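Local coordinates for protein yeast glycogen phosphorylase (Saccharomyces cerevisiae, PDB 1YGP) that belongs to the carbohydrate phosphorylases of the GT-B clan, large enzymes built round two helix-flanked beta sheets, and carries a bound pyridoxal-5'-phosphate, at residues R110-A115 / D151-E156; E376-L381 / D394-T399; L735-V740 / F757-L762. All coordinates share one frame; numbering follows the deposited sequence.

Contact 1 of 3, residues R110-A115 / D151-E156; sequences RALDNA and DVLDQE
Glu156 reaches across to the N-terminal end of helix 111-117 and lays its carboxylate against two consecutive backbone amides. With CG anti to the backbone N (chi1 -169°), the extended chain carries the acid group over to that helix. Glu156 OE1 takes the N-H of Leu112 at 3.0 Å through its syn lone pair, a fairly straight bond of 162°. Glu156 OE2 receives the N-H of Ala111 at 2.9 Å, but from above the carboxylate plane and along a more bent path. Using one oxygen for each amide restrains the rotation of the carboxylate, and its negative charge would probably be favoured by the helix end it faces. Here a carboxylate distant in sequence meets the opening turn of a helix, the acid being supplied by a type I turn, Leu153 to Glu156, that follows the short helix 149-153. Helix 111-117 follows strand 98-102 of the large mixed sheet; Trp219 packs on Ala111, Leu112 and Glu156, and Tyr69 of helix 65-94 touches Glu156. Beside the carboxylate, Arg110 runs extended from CG to NE, and its NE lies 3.0 Å from Glu156 O. One face of the guanidinium is covered by Leu153 O, 3.6 Å from Arg110 NH1. The salt bridge to the turn is long, 3.7 Å between Arg110 NH2 and Asp154 OD2, and the two planes stand 80° apart, so the pairing is not flat. On the apolar side, Leu112 CD1 and Leu153 CD1 meet at 3.6 Å, their side chains crossing at about a right angle, and Val152 CG2 is 4.1 Å from Leu112 CD1. Leu153 CD2 rests 3.9 Å from Asp113 CG; the charge of that aspartate is met by a salt bridge to Arg135.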
ATOM      1  N   ARG A 110      -1.570 -10.861 -16.584  1.00 10.12           N
ATOM      2  CA  ARG A 110      -1.318  -9.430 -16.694  1.00  9.67           C
ATOM      3  C   ARG A 110      -2.426  -8.766 -17.526  1.00 14.88           C
ATOM      4  O   ARG A 110      -2.765  -9.122 -18.674  1.00 14.92           O
ATOM      5  CB  ARG A 110      -0.051  -9.123 -17.391  1.00  7.77           C
ATOM      6  CG  ARG A 110       1.218  -9.720 -16.870  1.00 18.55           C
ATOM      7  CD  ARG A 110       2.292  -9.302 -17.889  1.00 20.63           C
ATOM      8  NE  ARG A 110       3.625  -9.522 -17.372  1.00 20.38           N
ATOM      9  CZ  ARG A 110       4.718  -9.456 -18.126  1.00 22.27           C
ATOM     10  NH1 ARG A 110       4.691  -9.192 -19.426  1.00 20.99           N
ATOM     11  NH2 ARG A 110       5.887  -9.633 -17.533  1.00 29.89           N
ATOM     12  N   ALA A 111      -2.952  -7.699 -16.929  1.00 13.24           N
ATOM     13  CA  ALA A 111      -4.088  -7.004 -17.485  1.00  6.28           C
ATOM     14  C   ALA A 111      -3.910  -6.078 -18.660  1.00  5.66           C
ATOM     15  O   ALA A 111      -4.802  -6.094 -19.506  1.00 11.80           O
ATOM     16  CB  ALA A 111      -4.751  -6.213 -16.397  1.00 13.44           C
ATOM     17  N   LEU A 112      -2.859  -5.267 -18.800  1.00  2.00           N
ATOM     18  CA  LEU A 112      -2.745  -4.321 -19.923  1.00  5.14           C
ATOM     19  C   LEU A 112      -2.983  -4.839 -21.337  1.00  4.28           C
ATOM     20  O   LEU A 112      -3.864  -4.310 -22.015  1.00  4.74           O
ATOM     21  CB  LEU A 112      -1.351  -3.621 -19.978  1.00  7.11           C
ATOM     22  CG  LEU A 112      -1.187  -2.106 -20.277  1.00  5.56           C
ATOM     23  CD1 LEU A 112       0.253  -1.810 -20.625  1.00  5.01           C
ATOM     24  CD2 LEU A 112      -1.956  -1.676 -21.493  1.00  4.10           C
ATOM     25  N   ASP A 113      -2.296  -5.853 -21.859  1.00  4.74           N
ATOM     26  CA  ASP A 113      -2.476  -6.135 -23.278  1.00  6.79           C
ATOM     27  C   ASP A 113      -3.852  -6.678 -23.619  1.00  7.35           C
ATOM     28  O   ASP A 113      -4.439  -6.379 -24.664  1.00  3.28           O
ATOM     29  CB  ASP A 113      -1.434  -7.100 -23.711  1.00  8.31           C
ATOM     30  CG  ASP A 113      -1.181  -7.123 -25.195  1.00  9.05           C
ATOM     31  OD1 ASP A 113      -1.485  -6.155 -25.887  1.00  8.15           O
ATOM     32  OD2 ASP A 113      -0.640  -8.131 -25.643  1.00 17.22           O
ATOM     33  N   ASN A 114      -4.373  -7.445 -22.661  1.00  5.80           N
ATOM     34  CA  ASN A 114      -5.704  -7.948 -22.752  1.00  2.98           C
ATOM     35  C   ASN A 114      -6.655  -6.773 -22.878  1.00  4.83           C
ATOM     36  O   ASN A 114      -7.560  -6.851 -23.713  1.00  7.28           O
ATOM     37  CB  ASN A 114      -5.993  -8.768 -21.522  1.00  4.47           C
ATOM     38  CG  ASN A 114      -7.306  -9.521 -21.662  1.00  7.25           C
ATOM     39  OD1 ASN A 114      -8.277  -9.160 -21.011  1.00  7.07           O
ATOM     40  ND2 ASN A 114      -7.456 -10.539 -22.516  1.00  2.85           N
ATOM     41  N   ALA A 115      -6.456  -5.668 -22.154  1.00  5.07           N
ATOM     42  CA  ALA A 115      -7.312  -4.493 -22.290  1.00  7.28           C
ATOM     43  C   ALA A 115      -7.142  -3.856 -23.648  1.00  9.95           C
ATOM     44  O   ALA A 115      -8.108  -3.379 -24.238  1.00 17.27           O
ATOM     45  CB  ALA A 115      -7.001  -3.403 -21.293  1.00  2.00           C
ATOM     46  N   ASP A 151       8.236  -3.248 -24.466  1.00  9.67           N
ATOM     47  CA  ASP A 151       9.017  -2.893 -23.296  1.00 12.61           C
ATOM     48  C   ASP A 151       8.123  -2.386 -22.172  1.00 10.39           C
ATOM     49  O   ASP A 151       8.418  -2.661 -21.006  1.00 11.63           O
ATOM     50  CB  ASP A 151      10.041  -1.799 -23.589  1.00 15.98           C
ATOM     51  CG  ASP A 151      11.270  -2.209 -24.409  1.00 27.94           C
ATOM     52  OD1 ASP A 151      11.684  -3.376 -24.389  1.00 27.17           O
ATOM     53  OD2 ASP A 151      11.826  -1.324 -25.070  1.00 33.97           O
ATOM     54  N   VAL A 152       7.012  -1.692 -22.431  1.00  7.05           N
ATOM     55  CA  VAL A 152       6.200  -1.209 -21.320  1.00  8.03           C
ATOM     56  C   VAL A 152       5.321  -2.356 -20.820  1.00  6.64           C
ATOM     57  O   VAL A 152       4.999  -2.402 -19.637  1.00  7.03           O
ATOM     58  CB  VAL A 152       5.306   0.092 -21.700  1.00  3.28           C
ATOM     59  CG1 VAL A 152       5.730   0.609 -23.061  1.00  2.00           C
ATOM     60  CG2 VAL A 152       3.820  -0.169 -21.663  1.00  2.00           C
ATOM     61  N   LEU A 153       4.991  -3.342 -21.652  1.00  6.82           N
ATOM     62  CA  LEU A 153       4.136  -4.460 -21.281  1.00  6.32           C
ATOM     63  C   LEU A 153       4.820  -5.291 -20.202  1.00 11.53           C
ATOM     64  O   LEU A 153       4.244  -5.679 -19.174  1.00 12.65           O
ATOM     65  CB  LEU A 153       3.864  -5.246 -22.566  1.00  5.10           C
ATOM     66  CG  LEU A 153       2.431  -5.340 -23.105  1.00  2.00           C
ATOM     67  CD1 LEU A 153       1.794  -4.004 -23.041  1.00  2.00           C
ATOM     68  CD2 LEU A 153       2.413  -5.849 -24.518  1.00  2.00           C
ATOM     69  N   ASP A 154       6.127  -5.459 -20.371  1.00 14.15           N
ATOM     70  CA  ASP A 154       6.902  -6.186 -19.398  1.00 14.20           C
ATOM     71  C   ASP A 154       6.993  -5.584 -18.021  1.00 10.99           C
ATOM     72  O   ASP A 154       7.480  -6.238 -17.100  1.00 15.13           O
ATOM     73  CB  ASP A 154       8.306  -6.376 -19.893  1.00 22.02           C
ATOM     74  CG  ASP A 154       8.457  -7.818 -20.294  1.00 32.92           C
ATOM     75  OD1 ASP A 154       8.147  -8.103 -21.454  1.00 43.88           O
ATOM     76  OD2 ASP A 154       8.848  -8.638 -19.446  1.00 37.35           O
ATOM     77  N   GLN A 155       6.566  -4.358 -17.807  1.00  7.63           N
ATOM     78  CA  GLN A 155       6.699  -3.801 -16.471  1.00  9.80           C
ATOM     79  C   GLN A 155       5.621  -4.331 -15.541  1.00 10.61           C
ATOM     80  O   GLN A 155       5.649  -4.036 -14.344  1.00 17.18           O
ATOM     81  CB  GLN A 155       6.574  -2.280 -16.487  1.00 10.75           C
ATOM     82  CG  GLN A 155       7.468  -1.524 -17.454  1.00  6.23           C
ATOM     83  CD  GLN A 155       8.891  -1.938 -17.242  1.00  6.74           C
ATOM     84  OE1 GLN A 155       9.378  -1.892 -16.118  1.00 11.00           O
ATOM     85  NE2 GLN A 155       9.590  -2.372 -18.281  1.00  9.08           N
ATOM     86  N   GLU A 156       4.631  -5.076 -16.033  1.00 10.36           N
ATOM     87  CA  GLU A 156       3.481  -5.405 -15.219  1.00  6.58           C
ATOM     88  C   GLU A 156       3.659  -6.691 -14.452  1.00  3.61           C
ATOM     89  O   GLU A 156       3.949  -7.718 -15.045  1.00  5.87           O
ATOM     90  CB  GLU A 156       2.289  -5.485 -16.127  1.00  6.93           C
ATOM     91  CG  GLU A 156       1.035  -5.547 -15.295  1.00 12.18           C
ATOM     92  CD  GLU A 156      -0.285  -5.639 -16.043  1.00 12.53           C
ATOM     93  OE1 GLU A 156      -0.311  -5.489 -17.266  1.00 13.12           O
ATOM     94  OE2 GLU A 156      -1.289  -5.869 -15.370  1.00  9.46           O
TER

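Contact 2 of 3, residues E376-L381 / D394-T399; sequences ELQRVL and DIVTKT
The side chains of Leu377 and Val396 lie alongside, pointing opposite ways. The two helix segments run roughly antiparallel (149°), with axes 9.5 Å apart at closest approach. One methyl does most of the work: Val396 CG2, set beside its own backbone N, lies 3.9 Å from Leu377 CG and 3.7 Å from Gln378 N. Gln378 comes to the same methyl at about a right angle. Its chain is bent at chi2 (65°), which brings OE1 to 3.7 Å from Val396 CG2, while NE2 makes a weak hydrogen bond to Trp389 O. One turn further on, Leu381 crosses Ile395 obliquely, with Leu381 CD1 at 4.2 Å from Ile395 CB. The pair of helices forms the connection between the parallel neighbours 361-366 and 400-404 of the mixed sheet, a beta-alpha-beta crossover with two helices in place of one. Phe357 touches both Leu377 and Ile395. Thr399 turns its hydroxyl to its own helix, OG1 to Ile395 O at 2.8 Å. The contact thus rests on apolar packing of Leu377, Leu381, Ile395 and Val396, with Gln378 CB and OE1 alongside; its fit probably depends on shape, since the two segments share no hydrogen bond.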
ATOM      1  N   GLU A 376     -24.498 -20.002   5.119  1.00 16.72           N
ATOM      2  CA  GLU A 376     -24.618 -18.593   5.431  1.00 14.25           C
ATOM      3  C   GLU A 376     -25.911 -18.005   4.863  1.00 16.42           C
ATOM      4  O   GLU A 376     -26.564 -17.260   5.609  1.00 18.41           O
ATOM      5  CB  GLU A 376     -23.398 -17.882   4.871  1.00 13.18           C
ATOM      6  CG  GLU A 376     -23.399 -16.357   4.919  1.00 10.45           C
ATOM      7  CD  GLU A 376     -23.318 -15.715   6.300  1.00 14.13           C
ATOM      8  OE1 GLU A 376     -23.054 -16.393   7.288  1.00  4.80           O
ATOM      9  OE2 GLU A 376     -23.511 -14.501   6.372  1.00 15.15           O
ATOM     10  N   LEU A 377     -26.343 -18.297   3.614  1.00 12.08           N
ATOM     11  CA  LEU A 377     -27.583 -17.740   3.109  1.00  8.18           C
ATOM     12  C   LEU A 377     -28.684 -18.294   3.993  1.00 10.06           C
ATOM     13  O   LEU A 377     -29.510 -17.512   4.470  1.00 15.64           O
ATOM     14  CB  LEU A 377     -27.848 -18.130   1.653  1.00  7.95           C
ATOM     15  CG  LEU A 377     -29.118 -17.562   0.967  1.00  7.79           C
ATOM     16  CD1 LEU A 377     -29.228 -16.066   1.209  1.00  7.23           C
ATOM     17  CD2 LEU A 377     -29.066 -17.846  -0.520  1.00  2.00           C
ATOM     18  N   GLN A 378     -28.668 -19.578   4.354  1.00  9.85           N
ATOM     19  CA  GLN A 378     -29.679 -20.107   5.262  1.00 12.03           C
ATOM     20  C   GLN A 378     -29.646 -19.361   6.599  1.00 14.75           C
ATOM     21  O   GLN A 378     -30.701 -18.915   7.072  1.00 13.30           O
ATOM     22  CB  GLN A 378     -29.432 -21.592   5.470  1.00 10.05           C
ATOM     23  CG  GLN A 378     -30.454 -22.303   6.324  1.00 11.24           C
ATOM     24  CD  GLN A 378     -31.859 -22.382   5.768  1.00 18.71           C
ATOM     25  OE1 GLN A 378     -32.199 -21.868   4.705  1.00 19.46           O
ATOM     26  NE2 GLN A 378     -32.733 -23.067   6.492  1.00 18.65           N
ATOM     27  N   ARG A 379     -28.447 -19.157   7.178  1.00 14.17           N
ATOM     28  CA  ARG A 379     -28.303 -18.401   8.402  1.00 12.48           C
ATOM     29  C   ARG A 379     -28.899 -16.998   8.289  1.00 15.14           C
ATOM     30  O   ARG A 379     -29.677 -16.620   9.173  1.00 14.26           O
ATOM     31  CB  ARG A 379     -26.835 -18.251   8.797  1.00 11.02           C
ATOM     32  CG  ARG A 379     -26.691 -17.555  10.161  1.00  9.74           C
ATOM     33  CD  ARG A 379     -25.271 -17.268  10.641  1.00 11.46           C
ATOM     34  NE  ARG A 379     -24.628 -16.258   9.827  1.00  7.82           N
ATOM     35  CZ  ARG A 379     -24.830 -14.966  10.050  1.00 11.65           C
ATOM     36  NH1 ARG A 379     -25.612 -14.533  11.044  1.00 16.86           N
ATOM     37  NH2 ARG A 379     -24.317 -14.090   9.199  1.00  4.09           N
ATOM     38  N   VAL A 380     -28.649 -16.195   7.252  1.00 15.89           N
ATOM     39  CA  VAL A 380     -29.172 -14.844   7.291  1.00 18.70           C
ATOM     40  C   VAL A 380     -30.665 -14.875   7.044  1.00 23.45           C
ATOM     41  O   VAL A 380     -31.378 -14.142   7.745  1.00 26.16           O
ATOM     42  CB  VAL A 380     -28.503 -13.904   6.250  1.00 15.00           C
ATOM     43  CG1 VAL A 380     -27.017 -13.995   6.441  1.00 13.31           C
ATOM     44  CG2 VAL A 380     -28.797 -14.284   4.839  1.00 16.51           C
ATOM     45  N   LEU A 381     -31.193 -15.728   6.147  1.00 22.86           N
ATOM     46  CA  LEU A 381     -32.627 -15.732   5.891  1.00 21.42           C
ATOM     47  C   LEU A 381     -33.397 -16.164   7.129  1.00 20.70           C
ATOM     48  O   LEU A 381     -34.421 -15.567   7.444  1.00 26.37           O
ATOM     49  CB  LEU A 381     -32.994 -16.662   4.741  1.00 12.24           C
ATOM     50  CG  LEU A 381     -32.607 -16.273   3.332  1.00  7.99           C
ATOM     51  CD1 LEU A 381     -33.210 -17.308   2.412  1.00 10.04           C
ATOM     52  CD2 LEU A 381     -33.130 -14.897   2.940  1.00  9.44           C
ATOM     53  N   ASP A 394     -35.654 -23.720   0.776  1.00 20.39           N
ATOM     54  CA  ASP A 394     -36.050 -23.878  -0.601  1.00 26.87           C
ATOM     55  C   ASP A 394     -35.368 -22.846  -1.482  1.00 26.71           C
ATOM     56  O   ASP A 394     -34.975 -23.170  -2.607  1.00 29.81           O
ATOM     57  CB  ASP A 394     -37.543 -23.727  -0.713  1.00 35.48           C
ATOM     58  CG  ASP A 394     -38.182 -25.060  -1.016  1.00 43.26           C
ATOM     59  OD1 ASP A 394     -38.295 -25.888  -0.101  1.00 45.90           O
ATOM     60  OD2 ASP A 394     -38.547 -25.247  -2.181  1.00 45.30           O
ATOM     61  N   ILE A 395     -35.186 -21.619  -0.979  1.00 22.04           N
ATOM     62  CA  ILE A 395     -34.519 -20.573  -1.735  1.00 21.04           C
ATOM     63  C   ILE A 395     -33.034 -20.948  -1.914  1.00 20.38           C
ATOM     64  O   ILE A 395     -32.532 -20.982  -3.046  1.00 19.05           O
ATOM     65  CB  ILE A 395     -34.722 -19.224  -0.982  1.00 18.32           C
ATOM     66  CG1 ILE A 395     -36.219 -18.870  -0.981  1.00 20.50           C
ATOM     67  CG2 ILE A 395     -33.946 -18.108  -1.660  1.00 15.79           C
ATOM     68  CD1 ILE A 395     -36.677 -17.626  -0.190  1.00  9.82           C
ATOM     69  N   VAL A 396     -32.339 -21.325  -0.840  1.00 13.58           N
ATOM     70  CA  VAL A 396     -30.950 -21.733  -0.895  1.00 10.90           C
ATOM     71  C   VAL A 396     -30.747 -22.771  -2.000  1.00 14.74           C
ATOM     72  O   VAL A 396     -29.996 -22.559  -2.950  1.00 18.67           O
ATOM     73  CB  VAL A 396     -30.557 -22.292   0.500  1.00  9.59           C
ATOM     74  CG1 VAL A 396     -29.192 -22.951   0.465  1.00 10.45           C
ATOM     75  CG2 VAL A 396     -30.439 -21.155   1.499  1.00  5.72           C
ATOM     76  N   THR A 397     -31.558 -23.813  -1.950  1.00 15.36           N
ATOM     77  CA  THR A 397     -31.509 -24.938  -2.859  1.00 11.54           C
ATOM     78  C   THR A 397     -31.596 -24.528  -4.316  1.00 11.18           C
ATOM     79  O   THR A 397     -30.809 -24.922  -5.177  1.00 14.32           O
ATOM     80  CB  THR A 397     -32.650 -25.806  -2.379  1.00 11.53           C
ATOM     81  OG1 THR A 397     -32.161 -26.373  -1.165  1.00 17.25           O
ATOM     82  CG2 THR A 397     -33.129 -26.833  -3.384  1.00 26.40           C
ATOM     83  N   LYS A 398     -32.550 -23.673  -4.617  1.00 12.55           N
ATOM     84  CA  LYS A 398     -32.702 -23.213  -5.966  1.00 11.87           C
ATOM     85  C   LYS A 398     -31.668 -22.170  -6.365  1.00 11.92           C
ATOM     86  O   LYS A 398     -31.520 -21.943  -7.560  1.00 14.85           O
ATOM     87  CB  LYS A 398     -34.102 -22.684  -6.110  1.00 11.10           C
ATOM     88  CG  LYS A 398     -35.054 -23.829  -6.306  1.00 14.65           C
ATOM     89  CD  LYS A 398     -36.428 -23.231  -6.554  1.00 32.50           C
ATOM     90  CE  LYS A 398     -37.355 -23.193  -5.335  1.00 38.54           C
ATOM     91  NZ  LYS A 398     -37.938 -24.506  -5.107  1.00 45.91           N
ATOM     92  N   THR A 399     -30.891 -21.583  -5.453  1.00 12.48           N
ATOM     93  CA  THR A 399     -29.908 -20.563  -5.792  1.00  6.46           C
ATOM     94  C   THR A 399     -28.554 -21.159  -6.154  1.00  4.45           C
ATOM     95  O   THR A 399     -27.856 -20.618  -7.003  1.00  5.51           O
ATOM     96  CB  THR A 399     -29.749 -19.583  -4.598  1.00  6.69           C
ATOM     97  OG1 THR A 399     -31.025 -19.014  -4.300  1.00  2.00           O
ATOM     98  CG2 THR A 399     -28.768 -18.458  -4.913  1.00 13.45           C
TER

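Contact 3 of 3, residues L735-V740 / F757-L762; sequences LIIGTV and FLFGNL
Phe757 packs against Leu735 and Ile736 across two neighbouring parallel strands, and its side chain can be traced outward. CB lies 3.5 Å from Ile736 O and near Ile737 CA. CG is set beside the backbone N (chi1 -65°), which swings the ring toward the start of strand 735-739. CD1 passes the same carbonyl oxygen, Ile736 O, again at 3.5 Å. CE1 then meets Leu735 CD1 at 3.6 Å. Both the oxygen and the methyl lie at the ring edge, near its plane, so the phenyl group offers them its rim and does not lie flat over the neighbouring strand. The side chain also packs on Thr830 and Val834 of helix 820-840 and on Lys848 of helix 842-856. In the backbones, Phe757 bonds through N and O to Ile736 and Gly738, which flank its partner Ile737; Gly738 bonds likewise to Phe757 and Phe759, which flank Leu758. Phe757 N donates a hydrogen bond to Ile736 O at 2.9 Å, and Gly738 N donates one to Phe757 O at 2.9 Å. Gly738 O accepts from Phe759 N at 3.1 Å and also receives a CA-H...O contact from Leu758. Farther along the chain, Val740 CG1 and Leu762 CD2 touch at 3.5 Å. Phe759 has CG between its backbone N and carbonyl carbon (chi1 71°), which brings its CD1 to 3.3 Å from Gly738 O, while the ring comes obliquely up to Ile737 CG1. The two strands belong to a beta-alpha-beta unit whose connecting helix, 743-751, touches Ile736, Val740 and Leu758. Strand 757-759 is an edge strand of the six-stranded parallel sheet within this chain, while strand 735-739 is bonded on its other side to strand 710-713. Helix 820-840 also covers Phe759, and helix 842-856 packs on Leu735.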
ATOM      1  N   LEU A 735       1.610 -30.576 -30.658  1.00 17.87           N
ATOM      2  CA  LEU A 735       1.072 -31.925 -30.599  1.00 13.76           C
ATOM      3  C   LEU A 735       1.196 -32.483 -29.183  1.00 11.02           C
ATOM      4  O   LEU A 735       2.035 -32.021 -28.414  1.00 16.40           O
ATOM      5  CB  LEU A 735       1.803 -32.773 -31.638  1.00 14.39           C
ATOM      6  CG  LEU A 735       1.726 -32.382 -33.144  1.00 16.95           C
ATOM      7  CD1 LEU A 735       2.072 -33.618 -33.952  1.00 18.28           C
ATOM      8  CD2 LEU A 735       0.327 -31.978 -33.603  1.00 10.85           C
ATOM      9  N   ILE A 736       0.368 -33.435 -28.764  1.00 10.94           N
ATOM     10  CA  ILE A 736       0.301 -33.963 -27.403  1.00  9.06           C
ATOM     11  C   ILE A 736       0.922 -35.359 -27.434  1.00 16.70           C
ATOM     12  O   ILE A 736       0.639 -36.114 -28.382  1.00 11.29           O
ATOM     13  CB  ILE A 736      -1.178 -34.161 -26.906  1.00  9.05           C
ATOM     14  CG1 ILE A 736      -2.011 -32.889 -27.067  1.00  6.60           C
ATOM     15  CG2 ILE A 736      -1.170 -34.655 -25.474  1.00  2.00           C
ATOM     16  CD1 ILE A 736      -1.596 -31.596 -26.356  1.00  8.94           C
ATOM     17  N   ILE A 737       1.779 -35.686 -26.454  1.00 18.54           N
ATOM     18  CA  ILE A 737       2.132 -37.073 -26.194  1.00 19.65           C
ATOM     19  C   ILE A 737       1.446 -37.247 -24.838  1.00 20.47           C
ATOM     20  O   ILE A 737       1.732 -36.506 -23.887  1.00 22.71           O
ATOM     21  CB  ILE A 737       3.693 -37.349 -26.091  1.00 21.41           C
ATOM     22  CG1 ILE A 737       3.868 -38.822 -25.689  1.00 20.37           C
ATOM     23  CG2 ILE A 737       4.412 -36.427 -25.117  1.00 18.94           C
ATOM     24  CD1 ILE A 737       5.298 -39.373 -25.860  1.00 22.79           C
ATOM     25  N   GLY A 738       0.492 -38.151 -24.677  1.00 19.82           N
ATOM     26  CA  GLY A 738      -0.206 -38.225 -23.417  1.00 18.32           C
ATOM     27  C   GLY A 738      -0.815 -39.571 -23.133  1.00 18.50           C
ATOM     28  O   GLY A 738      -0.834 -40.484 -23.971  1.00 19.72           O
ATOM     29  N   THR A 739      -1.272 -39.658 -21.894  1.00 14.00           N
ATOM     30  CA  THR A 739      -1.944 -40.828 -21.405  1.00 13.49           C
ATOM     31  C   THR A 739      -3.412 -40.691 -21.749  1.00 12.99           C
ATOM     32  O   THR A 739      -3.918 -39.578 -21.949  1.00 13.79           O
ATOM     33  CB  THR A 739      -1.798 -40.921 -19.929  1.00 13.60           C
ATOM     34  OG1 THR A 739      -0.570 -40.352 -19.548  1.00 19.89           O
ATOM     35  CG2 THR A 739      -1.790 -42.370 -19.521  1.00 27.24           C
ATOM     36  N   VAL A 740      -4.147 -41.796 -21.828  1.00 10.15           N
ATOM     37  CA  VAL A 740      -5.547 -41.728 -22.226  1.00 12.35           C
ATOM     38  C   VAL A 740      -6.381 -41.525 -20.966  1.00 12.57           C
ATOM     39  O   VAL A 740      -6.937 -42.405 -20.305  1.00 12.65           O
ATOM     40  CB  VAL A 740      -5.865 -43.032 -23.055  1.00 11.07           C
ATOM     41  CG1 VAL A 740      -5.303 -44.282 -22.392  1.00  9.02           C
ATOM     42  CG2 VAL A 740      -7.374 -43.093 -23.268  1.00  9.06           C
ATOM     43  N   PHE A 757      -0.410 -38.432 -29.826  1.00 17.15           N
ATOM     44  CA  PHE A 757       0.454 -39.581 -29.597  1.00 17.90           C
ATOM     45  C   PHE A 757       0.095 -40.119 -28.234  1.00 19.49           C
ATOM     46  O   PHE A 757       0.547 -39.570 -27.226  1.00 24.79           O
ATOM     47  CB  PHE A 757       1.918 -39.187 -29.598  1.00 16.80           C
ATOM     48  CG  PHE A 757       2.386 -38.691 -30.949  1.00 17.84           C
ATOM     49  CD1 PHE A 757       2.116 -37.382 -31.350  1.00 21.38           C
ATOM     50  CD2 PHE A 757       3.076 -39.549 -31.789  1.00 15.98           C
ATOM     51  CE1 PHE A 757       2.536 -36.935 -32.601  1.00 22.76           C
ATOM     52  CE2 PHE A 757       3.493 -39.094 -33.035  1.00 18.37           C
ATOM     53  CZ  PHE A 757       3.226 -37.794 -33.443  1.00 21.10           C
ATOM     54  N   LEU A 758      -0.778 -41.124 -28.159  1.00 15.01           N
ATOM     55  CA  LEU A 758      -1.187 -41.644 -26.872  1.00  9.33           C
ATOM     56  C   LEU A 758      -0.410 -42.904 -26.571  1.00  9.96           C
ATOM     57  O   LEU A 758       0.084 -43.545 -27.499  1.00 14.09           O
ATOM     58  CB  LEU A 758      -2.665 -41.900 -26.912  1.00  7.14           C
ATOM     59  CG  LEU A 758      -3.508 -40.661 -27.235  1.00 11.14           C
ATOM     60  CD1 LEU A 758      -4.953 -41.073 -27.509  1.00  6.67           C
ATOM     61  CD2 LEU A 758      -3.386 -39.663 -26.094  1.00  7.40           C
ATOM     62  N   PHE A 759      -0.233 -43.254 -25.305  1.00  6.73           N
ATOM     63  CA  PHE A 759       0.525 -44.426 -24.926  1.00  5.58           C
ATOM     64  C   PHE A 759       0.080 -44.799 -23.520  1.00  9.25           C
ATOM     65  O   PHE A 759      -0.825 -44.182 -22.936  1.00  9.26           O
ATOM     66  CB  PHE A 759       2.003 -44.118 -24.914  1.00  3.55           C
ATOM     67  CG  PHE A 759       2.427 -43.212 -23.753  1.00 12.70           C
ATOM     68  CD1 PHE A 759       2.188 -41.836 -23.814  1.00 12.92           C
ATOM     69  CD2 PHE A 759       3.032 -43.764 -22.611  1.00 12.67           C
ATOM     70  CE1 PHE A 759       2.548 -41.026 -22.736  1.00 17.24           C
ATOM     71  CE2 PHE A 759       3.385 -42.943 -21.544  1.00 15.54           C
ATOM     72  CZ  PHE A 759       3.144 -41.576 -21.602  1.00 13.48           C
ATOM     73  N   GLY A 760       0.803 -45.791 -22.994  1.00 11.97           N
ATOM     74  CA  GLY A 760       0.666 -46.226 -21.618  1.00 13.23           C
ATOM     75  C   GLY A 760      -0.626 -46.947 -21.351  1.00 14.36           C
ATOM     76  O   GLY A 760      -1.513 -47.106 -22.198  1.00 16.24           O
ATOM     77  N   ASN A 761      -0.710 -47.416 -20.119  1.00 15.34           N
ATOM     78  CA  ASN A 761      -1.898 -48.132 -19.715  1.00 18.42           C
ATOM     79  C   ASN A 761      -3.081 -47.227 -19.533  1.00 18.14           C
ATOM     80  O   ASN A 761      -2.985 -46.023 -19.283  1.00 20.70           O
ATOM     81  CB  ASN A 761      -1.693 -48.883 -18.412  1.00 21.07           C
ATOM     82  CG  ASN A 761      -0.788 -50.078 -18.634  1.00 19.88           C
ATOM     83  OD1 ASN A 761       0.412 -49.941 -18.853  1.00 27.65           O
ATOM     84  ND2 ASN A 761      -1.282 -51.297 -18.547  1.00 15.20           N
ATOM     85  N   LEU A 762      -4.178 -47.944 -19.726  1.00 19.21           N
ATOM     86  CA  LEU A 762      -5.534 -47.462 -19.600  1.00 19.36           C
ATOM     87  C   LEU A 762      -5.914 -47.624 -18.139  1.00 21.94           C
ATOM     88  O   LEU A 762      -5.329 -48.475 -17.462  1.00 20.33           O
ATOM     89  CB  LEU A 762      -6.467 -48.319 -20.428  1.00 17.96           C
ATOM     90  CG  LEU A 762      -6.060 -48.774 -21.820  1.00 16.15           C
ATOM     91  CD1 LEU A 762      -6.982 -49.891 -22.247  1.00 12.59           C
ATOM     92  CD2 LEU A 762      -6.108 -47.625 -22.795  1.00  6.78           C
TER

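The three contacts follow one another along the chain and none touches another; they are a carboxylate at a helix start, a helix-helix packing and a parallel strand pair. Contact 2 lies in the crossover between strands 361-366 and 400-404 of the mixed sheet and contact 3 at the edge of the parallel sheet, with centres about 45 Å apart. Contact 1 is about 41 Å from contact 2 and 36 Å from contact 3, centre to centre. Neither contact 1 nor contact 3 supplies a pocket residue, yet the side chains of Arg110 and Ile736 come within about 11 and 10 Å of the pyridoxal-5'-phosphate. Leu107 lies three residues before Arg110; Thr724, Ser725 and Lys728 precede Leu735.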